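Local coordinates for protein shikimate dehydrogenase (Thermotoga maritima, PDB 3U62) that probably catalyses the reversible NADPH-linked reduction of 3-dehydroshikimate to shikimate, the fourth step of the route to chorismate and the aromatic amino acids, at residues A[1-7]-A[53-59]; A[18-22]-A[247-251]; A[37-42]-A[60-64]; A[226-230]-A[243-247]. All coordinates share one frame; numbering follows the deposited sequence.

How the contacts relate
All four contacts belong to the half of the enzyme that holds the substrate-binding domain and the C-terminal helices. Contact 1 joins two adjacent inner strands of its mixed sheet, and contact 3 ties together loops that follow strands of the same sheet; the two centres are about 13 Å apart, and Ile6 CD1 packs 3.4 Å from His62 CB. Contact 3 carries Lys63, the predicted proton acceptor, and a sulfate. Contacts 2 and 4 share Val247 and helix 241-248, with centres about 7 Å apart. They lie about 26 Å from contact 3, between centres, but Tyr19 of contact 2 reaches Asn57 of contact 1, linking the helices to the sheet.

Contact 1 of 4, residues A[1-7]-A[53-59]; sequences MKFCIIG and YDGFNAT
Strands 2-7 and 55-58 run parallel, their axes 4.6 Å apart at closest approach and their directions 26° apart. Bonds of 2.8 to 2.9 Å go from Asn57 N to Cys4 O, from Ile6 N to Asn57 O and from Thr59 N to Ile6 O. At the start of the pair, Asp54 OD1 accepts Lys2 N at 2.8 Å through its anti side, while OD2 is engaged by Arg87. Cys4 SG sits over the centre of the Tyr53 ring, 3.5 Å from the centroid, a sulfur-aromatic contact suited to a small polarisable side chain; chi1 of 62° tucks SG between backbone N and carbonyl carbon. These adjacent inner strands of the substrate-binding domain's mixed sheet are separated in the chain by helix 15-26, strand 31-36 and helix 42-52, and the second leads into Thr59, predicted to bind shikimate. A leucine in place of Tyr53 would probably leave Cys4 SG without its aromatic face and Glu35 without the hydroxyl it bonds. Ile6 lies on the same face as Ala58, its CD1 3.7 Å from Ala58 CB, and its CG1 meets the Phe56 ring, which packs against Ile46, Ile49 and Leu50. On the other face Ile5 CD1 presses on Asn57 CB at 3.4 Å.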
loop_
_atom_site.group_PDB
_atom_site.type_symbol
_atom_site.label_atom_id
_atom_site.label_comp_id
_atom_site.label_asym_id
_atom_site.label_seq_id
_atom_site.Cartn_x
_atom_site.Cartn_y
_atom_site.Cartn_z
ATOM N N MET A 1 -14.978 19.578 6.154
ATOM C CA MET A 1 -14.938 18.128 6.506
ATOM C C MET A 1 -13.662 17.758 7.258
ATOM O O MET A 1 -12.626 18.410 7.106
ATOM C CB MET A 1 -15.090 17.257 5.253
ATOM C CG MET A 1 -16.480 17.319 4.618
ATOM S SD MET A 1 -16.715 16.110 3.298
ATOM C CE MET A 1 -15.694 16.802 1.998
ATOM N N LYS A 2 -13.751 16.706 8.067
ATOM C CA LYS A 2 -12.634 16.242 8.886
ATOM C C LYS A 2 -12.175 14.855 8.451
ATOM O O LYS A 2 -12.991 13.946 8.271
ATOM C CB LYS A 2 -13.027 16.215 10.366
ATOM C CG LYS A 2 -13.277 17.583 10.985
ATOM C CD LYS A 2 -13.763 17.451 12.419
ATOM C CE LYS A 2 -14.058 18.807 13.035
ATOM N NZ LYS A 2 -14.628 18.682 14.405
ATOM N N PHE A 3 -10.862 14.704 8.282
ATOM C CA PHE A 3 -10.248 13.434 7.900
ATOM C C PHE A 3 -9.079 13.130 8.830
ATOM O O PHE A 3 -8.613 14.014 9.552
ATOM C CB PHE A 3 -9.767 13.485 6.442
ATOM C CG PHE A 3 -10.840 13.871 5.464
ATOM C CD1 PHE A 3 -10.988 15.194 5.056
ATOM C CD2 PHE A 3 -11.715 12.913 4.958
ATOM C CE1 PHE A 3 -11.987 15.556 4.156
ATOM C CE2 PHE A 3 -12.717 13.266 4.060
ATOM C CZ PHE A 3 -12.853 14.590 3.656
ATOM N N CYS A 4 -8.623 11.880 8.825
ATOM C CA CYS A 4 -7.412 11.496 9.541
ATOM C C CYS A 4 -6.851 10.213 8.955
ATOM O O CYS A 4 -7.433 9.626 8.034
ATOM C CB CYS A 4 -7.684 11.317 11.042
ATOM S SG CYS A 4 -8.873 10.016 11.455
ATOM N N ILE A 5 -5.709 9.788 9.478
ATOM C CA ILE A 5 -5.195 8.460 9.207
ATOM C C ILE A 5 -5.183 7.678 10.519
ATOM O O ILE A 5 -4.721 8.176 11.549
ATOM C CB ILE A 5 -3.791 8.498 8.536
ATOM C CG1 ILE A 5 -3.274 7.082 8.244
ATOM C CG2 ILE A 5 -2.787 9.317 9.356
ATOM C CD1 ILE A 5 -3.272 6.718 6.778
ATOM N N ILE A 6 -5.719 6.462 10.477
ATOM C CA ILE A 6 -5.715 5.583 11.640
ATOM C C ILE A 6 -4.781 4.402 11.396
ATOM O O ILE A 6 -4.627 3.941 10.260
ATOM C CB ILE A 6 -7.152 5.117 12.048
ATOM C CG1 ILE A 6 -7.777 4.202 10.980
ATOM C CG2 ILE A 6 -8.067 6.324 12.295
ATOM C CD1 ILE A 6 -7.594 2.702 11.266
ATOM N N GLY A 7 -4.152 3.928 12.466
ATOM C CA GLY A 7 -3.195 2.834 12.375
ATOM C C GLY A 7 -2.371 2.692 13.637
ATOM O O GLY A 7 -2.662 3.332 14.654
ATOM N N TYR A 53 -15.213 12.001 12.379
ATOM C CA TYR A 53 -14.618 12.268 11.074
ATOM C C TYR A 53 -15.581 11.934 9.943
ATOM O O TYR A 53 -16.314 10.944 10.017
ATOM C CB TYR A 53 -13.328 11.462 10.907
ATOM C CG TYR A 53 -12.229 11.845 11.872
ATOM C CD1 TYR A 53 -11.340 12.874 11.566
ATOM C CD2 TYR A 53 -12.074 11.177 13.087
ATOM C CE1 TYR A 53 -10.330 13.232 12.444
ATOM C CE2 TYR A 53 -11.065 11.526 13.973
ATOM C CZ TYR A 53 -10.196 12.553 13.643
ATOM O OH TYR A 53 -9.192 12.911 14.510
ATOM N N ASP A 54 -15.576 12.765 8.903
ATOM C CA ASP A 54 -16.361 12.503 7.694
ATOM C C ASP A 54 -15.788 11.313 6.936
ATOM O O ASP A 54 -16.530 10.489 6.395
ATOM C CB ASP A 54 -16.381 13.738 6.791
ATOM C CG ASP A 54 -17.091 14.911 7.430
ATOM O OD1 ASP A 54 -16.412 15.740 8.073
ATOM O OD2 ASP A 54 -18.332 14.993 7.311
ATOM N N GLY A 55 -14.462 11.238 6.900
ATOM C CA GLY A 55 -13.758 10.144 6.254
ATOM C C GLY A 55 -12.389 9.976 6.868
ATOM O O GLY A 55 -11.961 10.801 7.679
ATOM N N PHE A 56 -11.705 8.901 6.492
ATOM C CA PHE A 56 -10.359 8.645 6.984
ATOM C C PHE A 56 -9.641 7.580 6.176
ATOM O O PHE A 56 -10.264 6.799 5.454
ATOM C CB PHE A 56 -10.363 8.271 8.479
ATOM C CG PHE A 56 -11.233 7.088 8.824
ATOM C CD1 PHE A 56 -10.703 5.800 8.854
ATOM C CD2 PHE A 56 -12.573 7.266 9.155
ATOM C CE1 PHE A 56 -11.501 4.708 9.185
ATOM C CE2 PHE A 56 -13.379 6.181 9.488
ATOM C CZ PHE A 56 -12.842 4.899 9.504
ATOM N N ASN A 57 -8.318 7.569 6.301
ATOM C CA ASN A 57 -7.510 6.483 5.788
ATOM C C ASN A 57 -7.179 5.506 6.905
ATOM O O ASN A 57 -7.084 5.889 8.074
ATOM C CB ASN A 57 -6.229 7.013 5.146
ATOM C CG ASN A 57 -6.482 7.705 3.823
ATOM O OD1 ASN A 57 -7.073 7.133 2.907
ATOM N ND2 ASN A 57 -6.026 8.948 3.709
ATOM N N ALA A 58 -7.018 4.242 6.536
ATOM C CA ALA A 58 -6.582 3.215 7.465
ATOM C C ALA A 58 -5.305 2.590 6.932
ATOM O O ALA A 58 -5.207 2.282 5.742
ATOM C CB ALA A 58 -7.660 2.159 7.632
ATOM N N THR A 59 -4.322 2.425 7.808
ATOM C CA THR A 59 -3.108 1.700 7.460
ATOM C C THR A 59 -2.940 0.528 8.432
ATOM O O THR A 59 -3.865 0.217 9.188
ATOM C CB THR A 59 -1.867 2.638 7.410
ATOM O OG1 THR A 59 -0.732 1.919 6.912
ATOM C CG2 THR A 59 -1.548 3.231 8.783
#

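Contact 2 of 4, residues A[18-22]-A[247-251]; sequences LYNEY and VFGEV
Phe248 turns CG away from its own carbonyl carbon (chi1 -82°), which sends the ring toward helix 15-26, and Tyr19, with chi1 -73°, sets its ring across the path. The two meet edge to face: Phe248 CZ stands over the centre of the Tyr19 ring, the centroids are 5.1 Å apart and the planes lie at 78°. Leu18 adds a second aromatic contact, for its CB rests over a face of the Phe248 ring, 4.2 Å from the centroid, in a CH-pi contact. Tyr22 CB comes up at the edge of that same ring, 3.7 Å from Phe248 CE1. The phenylalanine is therefore met on face and edge by three side chains of one helix, Leu18, Tyr19 and, a turn later, Tyr22, a place that suits a flat, wholly apolar group.

Beside it, Val247 CG1 nestles against the helix backbone, 3.6 Å from Leu18 O, where a compact branched side chain fits closely. Leu18 divides its branches: CD1 touches Val251 CG1 at 3.6 Å, and CD2 lies on the carboxylate of Glu250. Outside this pair, Tyr19 OH bonds to Asn232 and Tyr22 OH to Ile238 and Asp240, so both tyrosines bury their rings while their hydroxyls find polar partners. Val251 also touches Tyr201, a residue predicted to bind shikimate.

Toward the surface Glu21 OE1 and Glu250 OE1 approach to 3.1 Å, with their carboxylate planes nearly perpendicular. Glu250 OE1 also lies 3.0 Å from Val247 O. Acceptors this close would probably repel, consistent with a proton on one of the acids; cohesion rests instead on apolar and aromatic packing.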
loop_
_atom_site.group_PDB
_atom_site.type_symbol
_atom_site.label_atom_id
_atom_site.label_comp_id
_atom_site.label_asym_id
_atom_site.label_seq_id
_atom_site.Cartn_x
_atom_site.Cartn_y
_atom_site.Cartn_z
ATOM N N LEU A 18 0.800 16.691 4.195
ATOM C CA LEU A 18 0.507 16.795 2.768
ATOM C C LEU A 18 -0.945 17.167 2.478
ATOM O O LEU A 18 -1.197 18.083 1.693
ATOM C CB LEU A 18 0.903 15.514 2.029
ATOM C CG LEU A 18 2.397 15.377 1.715
ATOM C CD1 LEU A 18 2.756 13.916 1.503
ATOM C CD2 LEU A 18 2.794 16.221 0.499
ATOM N N TYR A 19 -1.891 16.469 3.104
ATOM C CA TYR A 19 -3.305 16.785 2.912
ATOM C C TYR A 19 -3.646 18.183 3.432
ATOM O O TYR A 19 -4.399 18.912 2.786
ATOM C CB TYR A 19 -4.207 15.739 3.567
ATOM C CG TYR A 19 -4.274 14.405 2.850
ATOM C CD1 TYR A 19 -3.375 13.383 3.156
ATOM C CD2 TYR A 19 -5.251 14.153 1.885
ATOM C CE1 TYR A 19 -3.436 12.151 2.513
ATOM C CE2 TYR A 19 -5.320 12.921 1.234
ATOM C CZ TYR A 19 -4.410 11.926 1.555
ATOM O OH TYR A 19 -4.469 10.707 0.920
ATOM N N ASN A 20 -3.090 18.554 4.585
ATOM C CA ASN A 20 -3.319 19.886 5.151
ATOM C C ASN A 20 -2.746 21.015 4.300
ATOM O O ASN A 20 -3.373 22.073 4.173
ATOM C CB ASN A 20 -2.797 19.978 6.586
ATOM C CG ASN A 20 -3.687 19.252 7.576
ATOM O OD1 ASN A 20 -4.913 19.350 7.519
ATOM N ND2 ASN A 20 -3.071 18.522 8.499
ATOM N N GLU A 21 -1.560 20.798 3.727
ATOM C CA GLU A 21 -0.973 21.765 2.796
ATOM C C GLU A 21 -1.840 21.870 1.542
ATOM O O GLU A 21 -2.067 22.965 1.026
ATOM C CB GLU A 21 0.464 21.378 2.419
ATOM C CG GLU A 21 1.200 22.430 1.577
ATOM C CD GLU A 21 2.564 21.968 1.071
ATOM O OE1 GLU A 21 2.915 20.775 1.237
ATOM O OE2 GLU A 21 3.294 22.807 0.499
ATOM N N TYR A 22 -2.320 20.719 1.073
ATOM C CA TYR A 22 -3.194 20.641 -0.092
ATOM C C TYR A 22 -4.499 21.409 0.129
ATOM O O TYR A 22 -4.903 22.202 -0.726
ATOM C CB TYR A 22 -3.476 19.176 -0.447
ATOM C CG TYR A 22 -4.611 18.978 -1.423
ATOM C CD1 TYR A 22 -4.393 19.054 -2.796
ATOM C CD2 TYR A 22 -5.902 18.711 -0.971
ATOM C CE1 TYR A 22 -5.434 18.877 -3.695
ATOM C CE2 TYR A 22 -6.950 18.533 -1.860
ATOM C CZ TYR A 22 -6.708 18.616 -3.219
ATOM O OH TYR A 22 -7.737 18.439 -4.110
ATOM N N VAL A 247 1.151 20.214 -4.812
ATOM C CA VAL A 247 1.435 19.861 -3.419
ATOM C C VAL A 247 1.955 18.428 -3.276
ATOM O O VAL A 247 3.027 18.211 -2.710
ATOM C CB VAL A 247 0.209 20.111 -2.496
ATOM C CG1 VAL A 247 0.468 19.600 -1.080
ATOM C CG2 VAL A 247 -0.145 21.594 -2.463
ATOM N N PHE A 248 1.201 17.459 -3.793
ATOM C CA PHE A 248 1.582 16.051 -3.675
ATOM C C PHE A 248 2.720 15.642 -4.612
ATOM O O PHE A 248 3.358 14.613 -4.394
ATOM C CB PHE A 248 0.370 15.134 -3.862
ATOM C CG PHE A 248 -0.463 14.971 -2.621
ATOM C CD1 PHE A 248 -1.387 15.945 -2.252
ATOM C CD2 PHE A 248 -0.324 13.841 -1.819
ATOM C CE1 PHE A 248 -2.162 15.796 -1.104
ATOM C CE2 PHE A 248 -1.093 13.685 -0.667
ATOM C CZ PHE A 248 -2.015 14.664 -0.310
ATOM N N GLY A 249 2.974 16.447 -5.642
ATOM C CA GLY A 249 4.084 16.195 -6.562
ATOM C C GLY A 249 5.445 16.199 -5.880
ATOM O O GLY A 249 6.423 15.689 -6.437
ATOM N N GLU A 250 5.502 16.772 -4.675
ATOM C CA GLU A 250 6.744 16.833 -3.900
ATOM C C GLU A 250 7.234 15.453 -3.440
ATOM O O GLU A 250 8.431 15.273 -3.196
ATOM C CB GLU A 250 6.615 17.806 -2.713
ATOM C CG GLU A 250 5.842 17.274 -1.507
ATOM C CD GLU A 250 5.693 18.307 -0.401
ATOM O OE1 GLU A 250 4.920 19.287 -0.582
ATOM O OE2 GLU A 250 6.340 18.137 0.660
ATOM N N VAL A 251 6.321 14.487 -3.331
ATOM C CA VAL A 251 6.697 13.118 -2.957
ATOM C C VAL A 251 7.416 12.390 -4.094
ATOM O O VAL A 251 8.038 11.348 -3.875
ATOM C CB VAL A 251 5.490 12.260 -2.460
ATOM C CG1 VAL A 251 4.727 12.985 -1.362
ATOM C CG2 VAL A 251 4.558 11.872 -3.610
#

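Contact 3 of 4, residues A[37-42]-A[60-64]; sequences IPPESF and IPHKE. With SO4 (sulfate ion), chain C.
Phe42 and His62 make the main aromatic contact between loops 37-42 and 60-64, their rings oblique with planes at 47° and centroids 4.5 Å apart; Phe42 CD1 stands over the centre of the imidazole, and Pro61 CD lies against its opposite face. His62 is thus held flat between a phenylalanine and a proline. Phe42 reaches it with CG opposite the backbone N (chi1 -171°), extending the ring from the first turn of helix 42-52. Nearer the surface the rings of Pro39 and Pro61 touch through their CG atoms at 4.0 Å, crossing at about a right angle. The peptide before Pro61 is cis, a bend that proline accommodates readily.

These loops follow strands 31-36 and 55-58 of the substrate-binding domain's sheet, and the second carries Lys63, predicted to be the proton acceptor of shikimate dehydrogenase.

The clear hydrogen bonds of residues 60-64 here go to the sulfate, probably acquired from the crystallisation liquor. Lys63 bends at chi3 and chi4 to bring NZ back to the anion, 2.9 Å from O4 and 3.1 Å from O3, and its own backbone N bonds to O4 at 3.0 Å. Glu64 N donates to O2 at 3.0 Å, with an N-H...O angle of 169°. Gly118 N, at the start of helix 118-129 and among the residues predicted to bind NADP(+), adds another bond, placing the anion between the substrate-binding and cofactor-binding parts of the protein.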
loop_
_atom_site.group_PDB
_atom_site.type_symbol
_atom_site.label_atom_id
_atom_site.label_comp_id
_atom_site.label_asym_id
_atom_site.label_seq_id
_atom_site.Cartn_x
_atom_site.Cartn_y
_atom_site.Cartn_z
ATOM N N ILE A 37 -4.116 4.083 17.138
ATOM C CA ILE A 37 -4.974 3.216 17.941
ATOM C C ILE A 37 -4.373 1.815 18.021
ATOM O O ILE A 37 -4.169 1.173 16.991
ATOM C CB ILE A 37 -6.402 3.128 17.335
ATOM C CG1 ILE A 37 -6.967 4.531 17.082
ATOM C CG2 ILE A 37 -7.325 2.324 18.256
ATOM C CD1 ILE A 37 -8.127 4.580 16.095
ATOM N N PRO A 38 -4.068 1.344 19.245
ATOM C CA PRO A 38 -3.596 -0.033 19.385
ATOM C C PRO A 38 -4.709 -1.041 19.074
ATOM O O PRO A 38 -5.883 -0.742 19.315
ATOM C CB PRO A 38 -3.176 -0.116 20.857
ATOM C CG PRO A 38 -3.947 0.953 21.542
ATOM C CD PRO A 38 -4.096 2.053 20.538
ATOM N N PRO A 39 -4.345 -2.224 18.534
ATOM C CA PRO A 39 -5.320 -3.258 18.171
ATOM C C PRO A 39 -6.292 -3.605 19.301
ATOM O O PRO A 39 -7.478 -3.829 19.045
ATOM C CB PRO A 39 -4.438 -4.467 17.847
ATOM C CG PRO A 39 -3.165 -3.878 17.376
ATOM C CD PRO A 39 -2.970 -2.624 18.178
ATOM N N GLU A 40 -5.790 -3.634 20.535
ATOM C CA GLU A 40 -6.596 -3.970 21.709
ATOM C C GLU A 40 -7.659 -2.918 22.047
ATOM O O GLU A 40 -8.628 -3.217 22.757
ATOM C CB GLU A 40 -5.702 -4.261 22.924
ATOM C CG GLU A 40 -4.849 -3.081 23.418
ATOM C CD GLU A 40 -3.468 -3.001 22.772
ATOM O OE1 GLU A 40 -3.269 -3.553 21.666
ATOM O OE2 GLU A 40 -2.573 -2.373 23.377
ATOM N N SER A 41 -7.478 -1.699 21.544
ATOM C CA SER A 41 -8.410 -0.604 21.810
ATOM C C SER A 41 -9.316 -0.285 20.623
ATOM O O SER A 41 -10.199 0.569 20.730
ATOM C CB SER A 41 -7.644 0.655 22.226
ATOM O OG SER A 41 -6.860 0.418 23.382
ATOM N N PHE A 42 -9.108 -0.978 19.505
ATOM C CA PHE A 42 -9.781 -0.640 18.247
ATOM C C PHE A 42 -11.310 -0.658 18.306
ATOM O O PHE A 42 -11.946 0.311 17.892
ATOM C CB PHE A 42 -9.290 -1.529 17.100
ATOM C CG PHE A 42 -9.771 -1.087 15.744
ATOM C CD1 PHE A 42 -9.037 -0.171 14.996
ATOM C CD2 PHE A 42 -10.961 -1.584 15.212
ATOM C CE1 PHE A 42 -9.478 0.243 13.740
ATOM C CE2 PHE A 42 -11.408 -1.177 13.959
ATOM C CZ PHE A 42 -10.666 -0.263 13.221
ATOM N N ILE A 60 -1.780 -0.126 8.402
ATOM C CA ILE A 60 -1.506 -1.245 9.307
ATOM C C ILE A 60 -1.714 -0.845 10.772
ATOM O O ILE A 60 -1.375 0.276 11.163
ATOM C CB ILE A 60 -0.080 -1.831 9.109
ATOM C CG1 ILE A 60 0.997 -0.749 9.289
ATOM C CG2 ILE A 60 0.032 -2.514 7.744
ATOM C CD1 ILE A 60 2.382 -1.292 9.616
ATOM N N PRO A 61 -2.286 -1.753 11.586
ATOM C CA PRO A 61 -2.777 -3.084 11.238
ATOM C C PRO A 61 -4.304 -3.142 11.160
ATOM O O PRO A 61 -4.911 -4.116 11.617
ATOM C CB PRO A 61 -2.292 -3.925 12.418
ATOM C CG PRO A 61 -2.333 -2.966 13.602
ATOM C CD PRO A 61 -2.321 -1.547 13.045
ATOM N N HIS A 62 -4.918 -2.115 10.573
ATOM C CA HIS A 62 -6.364 -1.928 10.681
ATOM C C HIS A 62 -7.169 -1.994 9.384
ATOM O O HIS A 62 -8.391 -1.829 9.418
ATOM C CB HIS A 62 -6.663 -0.600 11.381
ATOM C CG HIS A 62 -6.172 -0.537 12.791
ATOM N ND1 HIS A 62 -5.847 0.647 13.419
ATOM C CD2 HIS A 62 -5.959 -1.515 13.703
ATOM C CE1 HIS A 62 -5.455 0.395 14.655
ATOM N NE2 HIS A 62 -5.504 -0.911 14.850
ATOM N N LYS A 63 -6.507 -2.233 8.254
ATOM C CA LYS A 63 -7.197 -2.231 6.957
ATOM C C LYS A 63 -8.273 -3.313 6.845
ATOM O O LYS A 63 -9.385 -3.038 6.387
ATOM C CB LYS A 63 -6.206 -2.323 5.792
ATOM C CG LYS A 63 -5.307 -1.097 5.646
ATOM C CD LYS A 63 -4.514 -1.110 4.341
ATOM C CE LYS A 63 -3.510 -2.261 4.272
ATOM N NZ LYS A 63 -2.496 -2.217 5.365
ATOM N N GLU A 64 -7.943 -4.532 7.267
ATOM C CA GLU A 64 -8.921 -5.615 7.320
ATOM C C GLU A 64 -9.896 -5.394 8.478
ATOM O O GLU A 64 -11.101 -5.610 8.332
ATOM C CB GLU A 64 -8.221 -6.974 7.456
ATOM C CG GLU A 64 -9.117 -8.197 7.194
ATOM C CD GLU A 64 -10.001 -8.569 8.380
ATOM O OE1 GLU A 64 -9.551 -8.425 9.541
ATOM O OE2 GLU A 64 -11.144 -9.015 8.148
HETATM S S SO4 C . -3.716 -4.723 7.619
HETATM O O1 SO4 C . -2.811 -5.290 8.614
HETATM O O2 SO4 C . -5.056 -5.278 7.808
HETATM O O3 SO4 C . -3.231 -5.051 6.284
HETATM O O4 SO4 C . -3.757 -3.272 7.773
#

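Contact 4 of 4, residues A[226-230]-A[243-247]; sequences YYQAM and VFKEV
Phe244 pushes its ring into a recess lined by Tyr226, Ala229 and Met230. Its CE2 lies over one face of the Tyr226 ring, offset toward the rim and 3.5 Å from Tyr226 CZ; the planes are inclined at 54° and the centroids are 4.8 Å apart. The far edge of the phenylalanine points into the backbone of helix 222-235, where Tyr226 O and Ala229 CB lie at its edge in the ring plane. Ala229 leaves room for that edge, its CB 4.0 Å from Phe244 CE1, whereas the flexible Met230 packs alongside with CB 3.7 Å from Phe244 CZ and curls Met230 CE back to 3.8 Å from Phe244 CE2. Tyr226 O already receives Met230 N, so the ring abuts a carbonyl whose bonding is met within its own helix.

Torsions set this fit: Phe244 has CG anti to the backbone N (chi1 -176°), directing the ring straight out from its helix, and Tyr226 does likewise, which carries Tyr226 OH to 3.6 Å from Lys245 CG. With a glycine in place of Tyr226, a gap would probably open beside Phe244, leaving that ring freer to turn.

One shell further out, Phe248 stacks on Phe244 and also touches Tyr226 and Ala229, while Leu252 packs on Tyr226 and Tyr239 on Met230. Helix 15-26 closes the group through Tyr19 on Ala229 and Tyr22 on Val243. With their short segments at 149°, the last two helices of the chain form a roughly antiparallel helical hairpin, aromatic side chains between them, packed through helix 15-26 against the substrate-binding domain.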
loop_
_atom_site.group_PDB
_atom_site.type_symbol
_atom_site.label_atom_id
_atom_site.label_comp_id
_atom_site.label_asym_id
_atom_site.label_seq_id
_atom_site.Cartn_x
_atom_site.Cartn_y
_atom_site.Cartn_z
ATOM N N TYR A 226 1.221 8.563 -3.954
ATOM C CA TYR A 226 0.724 9.672 -4.765
ATOM C C TYR A 226 -0.632 9.345 -5.381
ATOM O O TYR A 226 -1.577 10.128 -5.260
ATOM C CB TYR A 226 1.751 9.998 -5.857
ATOM C CG TYR A 226 1.404 11.143 -6.788
ATOM C CD1 TYR A 226 1.719 12.461 -6.453
ATOM C CD2 TYR A 226 0.802 10.906 -8.025
ATOM C CE1 TYR A 226 1.419 13.515 -7.313
ATOM C CE2 TYR A 226 0.495 11.951 -8.893
ATOM C CZ TYR A 226 0.808 13.252 -8.530
ATOM O OH TYR A 226 0.508 14.289 -9.384
ATOM N N TYR A 227 -0.729 8.184 -6.022
ATOM C CA TYR A 227 -1.945 7.822 -6.744
ATOM C C TYR A 227 -3.092 7.343 -5.854
ATOM O O TYR A 227 -4.258 7.539 -6.206
ATOM C CB TYR A 227 -1.645 6.818 -7.856
ATOM C CG TYR A 227 -0.917 7.423 -9.038
ATOM C CD1 TYR A 227 0.369 7.006 -9.377
ATOM C CD2 TYR A 227 -1.516 8.413 -9.821
ATOM C CE1 TYR A 227 1.043 7.553 -10.463
ATOM C CE2 TYR A 227 -0.853 8.971 -10.909
ATOM C CZ TYR A 227 0.424 8.534 -11.225
ATOM O OH TYR A 227 1.084 9.085 -12.299
ATOM N N GLN A 228 -2.780 6.725 -4.714
ATOM C CA GLN A 228 -3.836 6.378 -3.754
ATOM C C GLN A 228 -4.430 7.638 -3.126
ATOM O O GLN A 228 -5.638 7.708 -2.901
ATOM C CB GLN A 228 -3.384 5.347 -2.701
ATOM C CG GLN A 228 -2.312 5.798 -1.706
ATOM C CD GLN A 228 -2.871 6.513 -0.482
ATOM O OE1 GLN A 228 -3.911 6.135 0.061
ATOM N NE2 GLN A 228 -2.166 7.549 -0.037
ATOM N N ALA A 229 -3.577 8.630 -2.866
ATOM C CA ALA A 229 -4.014 9.924 -2.341
ATOM C C ALA A 229 -4.943 10.633 -3.322
ATOM O O ALA A 229 -5.949 11.217 -2.918
ATOM C CB ALA A 229 -2.816 10.800 -2.013
ATOM N N MET A 230 -4.591 10.574 -4.606
ATOM C CA MET A 230 -5.421 11.115 -5.679
ATOM C C MET A 230 -6.809 10.479 -5.666
ATOM O O MET A 230 -7.822 11.182 -5.729
ATOM C CB MET A 230 -4.746 10.890 -7.034
ATOM C CG MET A 230 -5.561 11.348 -8.240
ATOM S SD MET A 230 -4.800 10.916 -9.816
ATOM C CE MET A 230 -3.385 12.018 -9.832
ATOM N N VAL A 243 -3.825 21.724 -7.985
ATOM C CA VAL A 243 -3.333 21.861 -6.615
ATOM C C VAL A 243 -2.715 20.544 -6.138
ATOM O O VAL A 243 -1.687 20.551 -5.454
ATOM C CB VAL A 243 -4.447 22.346 -5.645
ATOM C CG1 VAL A 243 -3.957 22.362 -4.201
ATOM C CG2 VAL A 243 -4.935 23.733 -6.045
ATOM N N PHE A 244 -3.330 19.423 -6.514
ATOM C CA PHE A 244 -2.800 18.112 -6.156
ATOM C C PHE A 244 -1.396 17.898 -6.713
ATOM O O PHE A 244 -0.497 17.470 -5.987
ATOM C CB PHE A 244 -3.721 16.980 -6.616
ATOM C CG PHE A 244 -3.254 15.622 -6.185
ATOM C CD1 PHE A 244 -3.514 15.167 -4.899
ATOM C CD2 PHE A 244 -2.529 14.807 -7.049
ATOM C CE1 PHE A 244 -3.079 13.915 -4.482
ATOM C CE2 PHE A 244 -2.085 13.552 -6.641
ATOM C CZ PHE A 244 -2.359 13.109 -5.352
ATOM N N LYS A 245 -1.216 18.191 -7.999
ATOM C CA LYS A 245 0.080 18.040 -8.656
ATOM C C LYS A 245 1.144 18.940 -8.032
ATOM O O LYS A 245 2.303 18.534 -7.893
ATOM C CB LYS A 245 -0.034 18.320 -10.157
ATOM C CG LYS A 245 -0.753 17.233 -10.936
ATOM C CD LYS A 245 -0.851 17.589 -12.406
ATOM C CE LYS A 245 -1.605 16.519 -13.176
ATOM N NZ LYS A 245 -1.711 16.856 -14.625
ATOM N N GLU A 246 0.745 20.152 -7.655
ATOM C CA GLU A 246 1.660 21.098 -7.026
ATOM C C GLU A 246 2.107 20.628 -5.640
ATOM O O GLU A 246 3.303 20.637 -5.337
ATOM C CB GLU A 246 1.015 22.482 -6.936
ATOM C CG GLU A 246 1.942 23.573 -6.420
ATOM C CD GLU A 246 1.281 24.934 -6.401
ATOM O OE1 GLU A 246 1.206 25.543 -5.312
ATOM O OE2 GLU A 246 0.831 25.398 -7.471
ATOM N N VAL A 247 1.151 20.214 -4.812
ATOM C CA VAL A 247 1.435 19.861 -3.419
ATOM C C VAL A 247 1.955 18.428 -3.276
ATOM O O VAL A 247 3.027 18.211 -2.710
ATOM C CB VAL A 247 0.209 20.111 -2.496
ATOM C CG1 VAL A 247 0.468 19.600 -1.080
ATOM C CG2 VAL A 247 -0.145 21.594 -2.463
#